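Local coordinates for SusD homolog (PDB 4MRU), which probably binds mucin O-glycans at the cell surface as a SusD-like lipoprotein with a TPR-like helical fold, at residues A38-M46 against A81-E89; P393-N401 against E410-Q418. All coordinates share one frame; numbering follows the deposited sequence. Where two conformers were deposited one is given.

Contact 1. Residues A38-M46 against A81-E89; sequences AQEHLYQFM and APFTDVISE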
# COMPACT_ATOMS: atom_id res chain seq x y z
N ALA A 38 -9.22 9.86 -3.71
CA ALA A 38 -10.56 9.79 -4.23
C ALA A 38 -10.79 10.68 -5.46
O ALA A 38 -11.88 10.65 -6.04
CB ALA A 38 -11.53 10.18 -3.13
N GLN A 39 -9.77 11.47 -5.85
CA GLN A 39 -9.77 12.18 -7.11
C GLN A 39 -9.04 11.36 -8.15
O GLN A 39 -7.87 11.04 -7.94
CB GLN A 39 -9.06 13.54 -6.99
CG GLN A 39 -9.60 14.48 -5.93
CD GLN A 39 -8.57 15.57 -5.54
OE1 GLN A 39 -8.80 16.74 -5.83
NE2 GLN A 39 -7.43 15.17 -4.89
N GLU A 40 -9.70 11.10 -9.28
CA GLU A 40 -9.14 10.22 -10.29
C GLU A 40 -7.84 10.78 -10.85
O GLU A 40 -6.94 10.02 -11.24
CB GLU A 40 -10.14 9.93 -11.43
CG GLU A 40 -10.58 11.10 -12.29
CD GLU A 40 -11.76 11.93 -11.74
OE1 GLU A 40 -12.11 11.86 -10.55
OE2 GLU A 40 -12.31 12.71 -12.53
N HIS A 41 -7.71 12.09 -10.91
CA HIS A 41 -6.51 12.67 -11.49
C HIS A 41 -5.26 12.28 -10.66
O HIS A 41 -4.21 12.01 -11.21
CB HIS A 41 -6.60 14.18 -11.63
CG HIS A 41 -5.36 14.78 -12.20
ND1 HIS A 41 -4.35 15.27 -11.40
CD2 HIS A 41 -4.94 14.93 -13.47
CE1 HIS A 41 -3.35 15.70 -12.16
NE2 HIS A 41 -3.68 15.48 -13.43
N LEU A 42 -5.40 12.28 -9.34
CA LEU A 42 -4.34 11.88 -8.42
C LEU A 42 -4.20 10.34 -8.36
O LEU A 42 -3.10 9.81 -8.48
CB LEU A 42 -4.59 12.48 -7.04
CG LEU A 42 -3.63 12.11 -5.91
CD1 LEU A 42 -2.17 12.17 -6.30
CD2 LEU A 42 -3.91 13.05 -4.73
N TYR A 43 -5.32 9.64 -8.28
CA TYR A 43 -5.34 8.18 -8.27
C TYR A 43 -4.50 7.58 -9.43
O TYR A 43 -3.73 6.63 -9.23
CB TYR A 43 -6.80 7.65 -8.30
CG TYR A 43 -6.87 6.16 -8.07
CD1 TYR A 43 -6.64 5.28 -9.11
CD2 TYR A 43 -7.17 5.62 -6.80
CE1 TYR A 43 -6.69 3.90 -8.92
CE2 TYR A 43 -7.17 4.23 -6.59
CZ TYR A 43 -6.93 3.38 -7.65
OH TYR A 43 -6.94 2.02 -7.47
N GLN A 44 -4.67 8.08 -10.65
CA GLN A 44 -4.03 7.42 -11.81
C GLN A 44 -2.51 7.33 -11.64
O GLN A 44 -1.91 6.33 -11.97
CB GLN A 44 -4.41 8.10 -13.14
CG GLN A 44 -3.85 9.50 -13.31
CD GLN A 44 -4.37 10.18 -14.55
OE1 GLN A 44 -4.59 9.53 -15.59
NE2 GLN A 44 -4.56 11.50 -14.47
N PHE A 45 -1.92 8.36 -11.09
CA PHE A 45 -0.47 8.40 -10.89
C PHE A 45 -0.06 7.60 -9.66
O PHE A 45 0.82 6.75 -9.75
CB PHE A 45 0.02 9.83 -10.72
CG PHE A 45 -0.22 10.70 -11.94
CD1 PHE A 45 0.47 10.45 -13.11
CD2 PHE A 45 -1.11 11.72 -11.90
CE1 PHE A 45 0.24 11.21 -14.23
CE2 PHE A 45 -1.33 12.52 -13.02
CZ PHE A 45 -0.65 12.27 -14.18
N MSE A 46 -0.65 7.90 -8.52
CA MSE A 46 -0.16 7.35 -7.24
C MSE A 46 -0.52 5.90 -7.09
O MSE A 46 0.30 5.08 -6.68
CB MSE A 46 -0.73 8.19 -6.10
CG MSE A 46 -0.15 7.81 -4.76
SE MSE A 46 -0.86 9.18 -3.51
CE MSE A 46 0.58 8.86 -2.14
N ALA A 81 2.23 14.42 -8.78
CA ALA A 81 1.00 14.19 -7.99
C ALA A 81 1.21 13.47 -6.66
O ALA A 81 0.66 13.89 -5.66
CB ALA A 81 -0.05 13.46 -8.82
N PRO A 82 2.02 12.39 -6.62
CA PRO A 82 2.15 11.70 -5.31
C PRO A 82 2.90 12.47 -4.19
O PRO A 82 2.93 12.01 -3.05
CB PRO A 82 2.92 10.43 -5.67
CG PRO A 82 2.77 10.28 -7.16
CD PRO A 82 2.78 11.69 -7.67
N PHE A 83 3.54 13.57 -4.53
CA PHE A 83 4.33 14.38 -3.58
C PHE A 83 3.68 15.73 -3.45
O PHE A 83 3.09 16.06 -2.41
CB PHE A 83 5.80 14.53 -4.04
CG PHE A 83 6.69 15.30 -3.08
CD1 PHE A 83 6.78 16.66 -3.18
CD2 PHE A 83 7.43 14.66 -2.12
CE1 PHE A 83 7.57 17.39 -2.31
CE2 PHE A 83 8.22 15.36 -1.24
CZ PHE A 83 8.29 16.73 -1.34
N THR A 84 3.74 16.49 -4.53
CA THR A 84 3.30 17.88 -4.48
C THR A 84 1.78 18.00 -4.27
O THR A 84 1.34 18.78 -3.45
CB THR A 84 3.68 18.63 -5.76
OG1 THR A 84 5.10 18.58 -5.96
CG2 THR A 84 3.22 20.12 -5.68
N ASP A 85 0.97 17.24 -5.00
CA ASP A 85 -0.50 17.32 -4.82
C ASP A 85 -0.99 16.79 -3.47
O ASP A 85 -1.85 17.41 -2.83
CB ASP A 85 -1.22 16.61 -5.97
CG ASP A 85 -0.99 17.29 -7.31
OD1 ASP A 85 -0.45 18.40 -7.34
OD2 ASP A 85 -1.29 16.68 -8.36
N VAL A 86 -0.45 15.66 -3.02
CA VAL A 86 -0.83 15.15 -1.71
C VAL A 86 -0.53 16.17 -0.61
O VAL A 86 -1.38 16.46 0.18
CB VAL A 86 -0.14 13.81 -1.37
CG1 VAL A 86 -0.55 13.35 -0.00
CG2 VAL A 86 -0.57 12.74 -2.36
N ILE A 87 0.69 16.71 -0.60
CA ILE A 87 1.08 17.65 0.41
C ILE A 87 0.31 18.96 0.29
O ILE A 87 -0.21 19.43 1.29
CB ILE A 87 2.61 17.88 0.37
CG1 ILE A 87 3.32 16.62 0.87
CG2 ILE A 87 2.99 19.09 1.21
CD1 ILE A 87 4.82 16.58 0.65
N SER A 88 0.17 19.53 -0.91
CA SER A 88 -0.46 20.83 -1.04
C SER A 88 -1.96 20.76 -0.78
O SER A 88 -2.59 21.76 -0.43
CB SER A 88 -0.21 21.41 -2.43
OG SER A 88 -0.88 20.65 -3.39
N GLU A 89 -2.55 19.58 -0.95
CA GLU A 89 -3.98 19.43 -0.64
C GLU A 89 -4.24 19.09 0.82
O GLU A 89 -5.31 19.40 1.34
CB GLU A 89 -4.59 18.39 -1.53
CG GLU A 89 -4.67 18.86 -2.98
CD GLU A 89 -5.26 17.83 -3.93
OE1 GLU A 89 -6.05 16.99 -3.48
OE2 GLU A 89 -4.92 17.88 -5.14
O HOH W 1 -3.68 15.37 -8.76
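L42 and M46 of helix 40-54 meet A81, P82 and V86 at the start of helix 81-100. The two L42 methyls divide the work: CD1 touches A81 CB at 3.5 Å, while CD2 meets V86 CG2, the two side chains crossing at about a right angle. With its CG anti to the backbone N (chi1 -173°) and the chain extended beyond it, M46, a selenomethionine, slides past P82 in the opposite direction and lays its SE 3.8 Å from V86 CG2. A81 CB also packs obliquely against the F45 ring, 3.7 Å from CD2. The buried P82 O has no polar partner in the model. The short axes approach to 9.5 Å at 144°, a roughly antiparallel helix pair, and I117 and I124 of helix 104-125 cover V86 and M46 in turn.

Polar groups occupy one border. Q39, the N-cap residue of helix 40-54, meets E89 from the opposite direction, its amide turned 75° from the carboxylate; Q39 NE2 donates to the syn lone pair of E89 OE1 at 2.7 Å. One water lies in the plane of the H41 ring, 2.7 Å from H41 ND1, and donates to D85 OD2. D85 also forms a salt bridge with K80. The interior therefore rests on van der Waals packing, while directional bonding between the helices comes from the border, through Q39-E89 and the H41-water-D85 link.

Contact 2. Residues P393-N401 against E410-Q418; sequences PANITVKWN and ENLERIITQ. With EDO (1,2-ethanediol), chain L.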
# COMPACT_ATOMS: atom_id res chain seq x y z
N PRO A 393 7.41 -16.73 -11.03
CA PRO A 393 8.13 -15.80 -10.15
C PRO A 393 8.62 -16.41 -8.84
O PRO A 393 9.54 -15.85 -8.23
CB PRO A 393 7.07 -14.73 -9.84
CG PRO A 393 5.77 -15.44 -10.00
CD PRO A 393 5.97 -16.42 -11.11
N ALA A 394 8.01 -17.52 -8.40
CA ALA A 394 8.31 -18.10 -7.07
C ALA A 394 7.85 -19.52 -6.99
O ALA A 394 7.03 -19.98 -7.80
CB ALA A 394 7.64 -17.27 -5.98
N ASN A 395 8.32 -20.24 -5.97
CA ASN A 395 7.79 -21.58 -5.73
C ASN A 395 7.05 -21.69 -4.39
O ASN A 395 6.56 -22.74 -4.06
CB ASN A 395 8.90 -22.62 -5.86
CG ASN A 395 9.87 -22.58 -4.71
OD1 ASN A 395 9.85 -21.70 -3.84
ND2 ASN A 395 10.73 -23.58 -4.69
N ILE A 396 6.89 -20.57 -3.69
CA ILE A 396 6.21 -20.53 -2.40
C ILE A 396 4.78 -21.08 -2.47
O ILE A 396 3.98 -20.69 -3.30
CB ILE A 396 6.20 -19.10 -1.78
CG1 ILE A 396 5.73 -19.11 -0.29
CG2 ILE A 396 5.35 -18.14 -2.59
CD1 ILE A 396 6.66 -19.85 0.64
N THR A 397 4.47 -21.98 -1.55
CA THR A 397 3.13 -22.55 -1.46
C THR A 397 2.37 -21.95 -0.33
O THR A 397 2.93 -21.26 0.55
CB THR A 397 3.21 -24.05 -1.22
OG1 THR A 397 3.85 -24.28 0.01
CG2 THR A 397 4.01 -24.77 -2.34
N VAL A 398 1.07 -22.22 -0.30
CA VAL A 398 0.21 -21.70 0.78
C VAL A 398 0.40 -22.43 2.11
O VAL A 398 0.44 -21.81 3.17
CB VAL A 398 -1.27 -21.77 0.42
CG1 VAL A 398 -2.12 -21.22 1.57
CG2 VAL A 398 -1.56 -21.01 -0.87
N LYS A 399 0.55 -23.74 2.04
CA LYS A 399 0.59 -24.55 3.26
C LYS A 399 1.75 -24.17 4.19
O LYS A 399 2.92 -24.15 3.80
CB LYS A 399 0.63 -26.05 2.91
CG LYS A 399 0.51 -27.01 4.10
CD LYS A 399 0.50 -28.46 3.65
CE LYS A 399 0.26 -29.46 4.78
NZ LYS A 399 1.37 -29.39 5.77
N TRP A 400 1.42 -23.94 5.45
CA TRP A 400 2.40 -23.57 6.50
C TRP A 400 3.52 -24.61 6.65
O TRP A 400 3.29 -25.81 6.59
CB TRP A 400 1.69 -23.33 7.84
CG TRP A 400 2.59 -22.82 8.93
CD1 TRP A 400 3.19 -23.55 9.92
CD2 TRP A 400 3.02 -21.47 9.12
NE1 TRP A 400 3.96 -22.74 10.70
CE2 TRP A 400 3.85 -21.45 10.24
CE3 TRP A 400 2.79 -20.28 8.43
CZ2 TRP A 400 4.44 -20.27 10.72
CZ3 TRP A 400 3.33 -19.09 8.93
CH2 TRP A 400 4.14 -19.10 10.05
N ASN A 401 4.76 -24.12 6.79
CA ASN A 401 5.90 -24.99 6.98
C ASN A 401 6.04 -25.18 8.48
O ASN A 401 6.35 -24.24 9.18
CB ASN A 401 7.17 -24.41 6.38
CG ASN A 401 8.36 -25.35 6.49
OD1 ASN A 401 8.52 -26.06 7.47
ND2 ASN A 401 9.24 -25.29 5.52
N GLU A 410 11.15 -18.76 4.56
CA GLU A 410 10.06 -19.36 3.79
C GLU A 410 8.68 -19.01 4.38
O GLU A 410 7.73 -18.70 3.63
CB GLU A 410 10.23 -20.88 3.67
CG GLU A 410 9.22 -21.53 2.72
CD GLU A 410 9.18 -23.05 2.81
OE1 GLU A 410 10.18 -23.68 2.39
OE2 GLU A 410 8.15 -23.62 3.29
N ASN A 411 8.55 -19.06 5.70
CA ASN A 411 7.27 -18.78 6.30
C ASN A 411 6.97 -17.27 6.19
O ASN A 411 5.85 -16.89 6.01
CB ASN A 411 7.19 -19.31 7.77
CG ASN A 411 6.79 -20.78 7.84
OD1 ASN A 411 6.00 -21.26 7.02
ND2 ASN A 411 7.36 -21.50 8.78
N LEU A 412 8.01 -16.44 6.26
CA LEU A 412 7.81 -15.01 6.06
C LEU A 412 7.32 -14.76 4.62
O LEU A 412 6.39 -13.99 4.38
CB LEU A 412 9.10 -14.24 6.33
CG LEU A 412 9.07 -12.74 6.06
CD1 LEU A 412 8.08 -12.05 6.97
CD2 LEU A 412 10.48 -12.13 6.23
N GLU A 413 7.92 -15.48 3.69
CA GLU A 413 7.55 -15.36 2.30
C GLU A 413 6.06 -15.68 2.08
O GLU A 413 5.38 -14.92 1.39
CB GLU A 413 8.44 -16.25 1.42
CG GLU A 413 8.10 -16.15 -0.07
CD GLU A 413 8.99 -16.96 -0.96
OE1 GLU A 413 9.81 -17.79 -0.43
OE2 GLU A 413 8.83 -16.81 -2.21
N ARG A 414 5.53 -16.75 2.68
CA ARG A 414 4.10 -17.04 2.53
C ARG A 414 3.22 -16.03 3.31
O ARG A 414 2.19 -15.66 2.80
CB ARG A 414 3.74 -18.52 2.85
CG ARG A 414 4.14 -19.06 4.19
CD ARG A 414 3.52 -20.45 4.39
NE ARG A 414 3.87 -21.34 3.29
CZ ARG A 414 5.02 -22.00 3.19
NH1 ARG A 414 5.97 -21.86 4.11
NH2 ARG A 414 5.26 -22.75 2.15
N ILE A 415 3.64 -15.59 4.50
CA ILE A 415 2.87 -14.57 5.22
C ILE A 415 2.73 -13.33 4.32
O ILE A 415 1.65 -12.82 4.11
CB ILE A 415 3.52 -14.20 6.55
CG1 ILE A 415 3.44 -15.37 7.54
CG2 ILE A 415 2.90 -12.92 7.11
CD1 ILE A 415 4.29 -15.19 8.76
N ILE A 416 3.82 -12.87 3.73
CA ILE A 416 3.78 -11.64 2.98
C ILE A 416 3.09 -11.86 1.64
O ILE A 416 2.33 -10.99 1.13
CB ILE A 416 5.21 -11.09 2.75
CG1 ILE A 416 5.89 -10.70 4.08
CG2 ILE A 416 5.16 -9.88 1.82
CD1 ILE A 416 5.20 -9.63 4.92
N THR A 417 3.30 -13.03 1.05
CA THR A 417 2.59 -13.35 -0.22
C THR A 417 1.08 -13.34 -0.02
O THR A 417 0.33 -12.75 -0.81
CB THR A 417 3.04 -14.69 -0.78
OG1 THR A 417 4.42 -14.60 -1.15
CG2 THR A 417 2.24 -15.08 -2.02
N GLN A 418 0.63 -14.01 1.03
CA GLN A 418 -0.82 -14.02 1.34
C GLN A 418 -1.36 -12.63 1.72
O GLN A 418 -2.45 -12.25 1.33
CB GLN A 418 -1.10 -15.07 2.40
CG GLN A 418 -1.02 -16.47 1.82
CD GLN A 418 -2.05 -16.70 0.72
OE1 GLN A 418 -3.25 -16.32 0.84
NE2 GLN A 418 -1.65 -17.42 -0.28
C1 EDO L . 4.62 -29.26 3.77
O1 EDO L . 4.08 -28.48 4.86
C2 EDO L . 4.39 -30.76 3.90
O2 EDO L . 3.00 -31.10 4.10
O HOH W 2 9.85 -18.83 -3.86
O HOH W 3 10.50 -20.21 -1.34
O HOH W 4 1.43 -18.34 -0.31
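Hydrogen bonds and charge centre on R414, whose CG stands between the backbone N and the carbonyl carbon (chi1 55°), turning the guanidinium against the 393-401 loop. It grips T397 side-on: R414 NE reaches T397 O at 2.9 Å from above the carbonyl plane, and R414 NH2 meets T397 OG1 at 3.0 Å within the guanidinium plane. End-on, NH1 and NH2 converge on E410 OE2, with the salt bridge from R414 NH1 to E410 OE2 at 2.9 Å using the anti lone pair. N401 ND2 adds a third bond to that oxygen, from above the carboxylate plane, while N401 OD1 accepts from M403 N; such neighbours would be expected to favour an ionised E410.

In an amide pair, N401 N donates in plane to N411 OD1 at 3.1 Å, and N411 ND2 returns a bond to N401 O at 2.9 Å. In this SusD-type, TPR-like helical protein the irregular 393-401 segment lies along helix 408-423, with Y352 touching R414 and W400.

Among the apolar and stacking contacts, the N411 amide lies 5° from parallel to the W400 ring, OD1 over its face, while I415 CG1 meets the ring edge. I396 CD1 sits 3.6 Å above the guanidinium, on the face opposite K399 O.

Solvent links are separate: water joins N395 N to E413 OE2, and 1,2-ethanediol, likely from crystallisation, accepts two bonds from K399 NZ.

Overall arrangement
Contact 1 and contact 2 lie on opposite sides of the chain's centre, 33 Å apart between centres and about 17 Å between nearest atoms, sharing no helix. Both are mainly buried, but contact 1 lies nearer the chain's middle (15 Å against 19 Å) and includes exposed residues at its polar border. It pairs two helices largely through apolar side chains and buries 393 Å². Contact 2 sets an irregular loop on a helix and buries 666 Å², with buried polar and charged groups serving backbone atoms that no regular structure pairs. Only contact 2 approaches a metal site: K399 lies about 4 Å, side chain to side chain, from N373, known to bind magnesium but not in this chain's model.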